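Local coordinates for protein predicted acetyltransferase (Clostridium acetobutylicum, PDB 3MGD) that binds acetyl-CoA and probably transfers an acyl group from it to a substrate, as GNAT-family N-acetyltransferases do, at residues 40-45 / 49-54. Numbering follows the deposited sequence.
Sequences RYFNNK and NLLVEW
K45 and L50 meet where helix 35-47 ends in a Schellman motif and the chain turns into strand 51-58, a helix-to-strand passage of the GNAT fold. N49, whose phi is positive, is the first residue to leave helical backbone angles. Two bonds end on K45 O: one from L50 N, 2.9 Å away in the carbonyl plane, its N-H angle bent to 130°, and a weak one from L51 N. The strand leaves steeply, the axes of segments 40-45 and 51-54 being 108° apart, and L51 is directed back at the helix.

Packing is tight at the first side-chain carbons: L51 CB lies 3.5 Å from K45 CB. Beyond it, the L51 side chain crosses Y41 at about a right angle and sets its methyls against the Y41 and F42 rings; CD2 touches both. L51 CD1 sits 3.9 Å from Y41 OH, and L51 CD2 is 3.7 Å from F42 CD1. The K45 chain, bent at chi2, passes CG over one face of the Y41 ring, offset toward its rim, and brings CD 4.0 Å from L50 CB; its NZ then forms a salt bridge with D72 of the second subunit. F42 also packs on I12 and V16 of helix 12-25, so the ring joins both helices to the strand. On E53, CG anti to the backbone N (chi1 175°) and a bend at chi2 carry the carboxylate to F42. This buried group is hydrogen-bonded through OE2 to N89, and the same oxygen meets the edge of the F42 ring near its plane, 3.3 Å from CE1.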
loop_
_atom_site.group_PDB
_atom_site.type_symbol
_atom_site.label_atom_id
_atom_site.label_comp_id
_atom_site.label_asym_id
_atom_site.label_seq_id
_atom_site.Cartn_x
_atom_site.Cartn_y
_atom_site.Cartn_z
ATOM N N ARG A 40 -17.833 6.864 2.917
ATOM C CA ARG A 40 -16.908 7.952 2.593
ATOM C C ARG A 40 -15.763 7.464 1.702
ATOM O O ARG A 40 -15.390 8.155 0.772
ATOM C CB ARG A 40 -16.371 8.591 3.873
ATOM C CG ARG A 40 -15.431 9.771 3.660
ATOM C CD ARG A 40 -15.084 10.378 5.019
ATOM N NE ARG A 40 -14.370 9.413 5.857
ATOM C CZ ARG A 40 -14.171 9.544 7.166
ATOM N NH1 ARG A 40 -14.649 10.603 7.818
ATOM N NH2 ARG A 40 -13.499 8.605 7.827
ATOM N N TYR A 41 -15.215 6.282 1.992
ATOM C CA TYR A 41 -14.140 5.705 1.172
ATOM C C TYR A 41 -14.562 5.529 -0.292
ATOM O O TYR A 41 -13.823 5.905 -1.211
ATOM C CB TYR A 41 -13.673 4.361 1.730
ATOM C CG TYR A 41 -12.636 3.687 0.854
ATOM C CD1 TYR A 41 -11.301 4.072 0.907
ATOM C CD2 TYR A 41 -12.997 2.687 -0.038
ATOM C CE1 TYR A 41 -10.350 3.478 0.095
ATOM C CE2 TYR A 41 -12.055 2.078 -0.855
ATOM C CZ TYR A 41 -10.735 2.478 -0.779
ATOM O OH TYR A 41 -9.800 1.881 -1.595
ATOM N N PHE A 42 -15.743 4.942 -0.500
ATOM C CA PHE A 42 -16.254 4.717 -1.849
ATOM C C PHE A 42 -16.560 6.041 -2.523
ATOM O O PHE A 42 -16.164 6.269 -3.667
ATOM C CB PHE A 42 -17.501 3.814 -1.835
ATOM C CG PHE A 42 -17.182 2.343 -1.671
ATOM C CD1 PHE A 42 -16.541 1.648 -2.684
ATOM C CD2 PHE A 42 -17.534 1.663 -0.511
ATOM C CE1 PHE A 42 -16.253 0.303 -2.546
ATOM C CE2 PHE A 42 -17.253 0.319 -0.354
ATOM C CZ PHE A 42 -16.610 -0.371 -1.372
ATOM N N ASN A 43 -17.246 6.932 -1.809
ATOM C CA ASN A 43 -17.543 8.252 -2.376
ATOM C C ASN A 43 -16.311 8.990 -2.887
ATOM O O ASN A 43 -16.300 9.487 -4.013
ATOM C CB ASN A 43 -18.318 9.130 -1.383
ATOM C CG ASN A 43 -19.830 8.942 -1.497
ATOM O OD1 ASN A 43 -20.472 9.471 -2.411
ATOM N ND2 ASN A 43 -20.398 8.176 -0.578
ATOM N N ASN A 44 -15.285 9.065 -2.049
ATOM C CA ASN A 44 -14.054 9.745 -2.404
ATOM C C ASN A 44 -13.246 9.086 -3.517
ATOM O O ASN A 44 -12.831 9.753 -4.476
ATOM C CB ASN A 44 -13.178 9.926 -1.164
ATOM C CG ASN A 44 -13.609 11.122 -0.327
ATOM O OD1 ASN A 44 -13.194 12.256 -0.578
ATOM N ND2 ASN A 44 -14.452 10.876 0.665
ATOM N N LYS A 45 -13.022 7.787 -3.397
ATOM C CA LYS A 45 -12.133 7.089 -4.334
ATOM C C LYS A 45 -12.814 6.878 -5.690
ATOM O O LYS A 45 -12.162 6.902 -6.732
ATOM C CB LYS A 45 -11.668 5.754 -3.759
ATOM C CG LYS A 45 -10.806 5.877 -2.486
ATOM C CD LYS A 45 -9.612 6.819 -2.668
ATOM C CE LYS A 45 -8.766 6.878 -1.385
ATOM N NZ LYS A 45 -7.666 7.873 -1.451
ATOM N N ASN A 49 -11.585 8.598 -9.208
ATOM C CA ASN A 49 -11.105 7.501 -10.061
ATOM C C ASN A 49 -9.851 6.813 -9.543
ATOM O O ASN A 49 -9.067 6.260 -10.330
ATOM C CB ASN A 49 -10.875 7.992 -11.506
ATOM C CG ASN A 49 -11.122 6.895 -12.569
ATOM O OD1 ASN A 49 -11.901 5.960 -12.367
ATOM N ND2 ASN A 49 -10.470 7.036 -13.713
ATOM N N LEU A 50 -9.654 6.860 -8.228
ATOM C CA LEU A 50 -8.565 6.127 -7.572
ATOM C C LEU A 50 -9.001 4.717 -7.152
ATOM O O LEU A 50 -8.228 3.968 -6.558
ATOM C CB LEU A 50 -8.059 6.907 -6.356
ATOM C CG LEU A 50 -7.296 8.190 -6.714
ATOM C CD1 LEU A 50 -6.943 9.027 -5.475
ATOM C CD2 LEU A 50 -6.043 7.860 -7.529
ATOM N N LEU A 51 -10.257 4.388 -7.447
ATOM C CA LEU A 51 -10.805 3.053 -7.245
ATOM C C LEU A 51 -11.688 2.705 -8.443
ATOM O O LEU A 51 -12.474 3.537 -8.888
ATOM C CB LEU A 51 -11.663 3.017 -5.974
ATOM C CG LEU A 51 -12.214 1.628 -5.625
ATOM C CD1 LEU A 51 -11.082 0.733 -5.064
ATOM C CD2 LEU A 51 -13.401 1.716 -4.647
ATOM N N VAL A 52 -11.542 1.494 -8.971
ATOM C CA VAL A 52 -12.464 0.965 -9.976
ATOM C C VAL A 52 -13.021 -0.360 -9.462
ATOM O O VAL A 52 -12.269 -1.277 -9.164
ATOM C CB VAL A 52 -11.769 0.720 -11.339
ATOM C CG1 VAL A 52 -12.711 0.010 -12.316
ATOM C CG2 VAL A 52 -11.263 2.046 -11.940
ATOM N N GLU A 53 -14.338 -0.455 -9.344
ATOM C CA GLU A 53 -14.940 -1.679 -8.821
ATOM C C GLU A 53 -15.878 -2.253 -9.860
ATOM O O GLU A 53 -16.878 -1.634 -10.218
ATOM C CB GLU A 53 -15.648 -1.436 -7.481
ATOM C CG GLU A 53 -16.415 -2.670 -6.941
ATOM C CD GLU A 53 -16.398 -2.786 -5.416
ATOM O OE1 GLU A 53 -17.203 -3.581 -4.876
ATOM O OE2 GLU A 53 -15.595 -2.087 -4.751
ATOM N N TRP A 54 -15.517 -3.424 -10.373
ATOM C CA TRP A 54 -16.327 -4.104 -11.362
ATOM C C TRP A 54 -17.384 -4.937 -10.645
ATOM O O TRP A 54 -17.143 -5.475 -9.556
ATOM C CB TRP A 54 -15.459 -5.006 -12.240
ATOM C CG TRP A 54 -14.818 -4.297 -13.395
ATOM C CD1 TRP A 54 -13.589 -3.691 -13.421
ATOM C CD2 TRP A 54 -15.381 -4.129 -14.700
ATOM N NE1 TRP A 54 -13.356 -3.155 -14.675
ATOM C CE2 TRP A 54 -14.443 -3.419 -15.476
ATOM C CE3 TRP A 54 -16.588 -4.524 -15.292
ATOM C CZ2 TRP A 54 -14.685 -3.076 -16.805
ATOM C CZ3 TRP A 54 -16.825 -4.188 -16.610
ATOM C CH2 TRP A 54 -15.880 -3.469 -17.354
#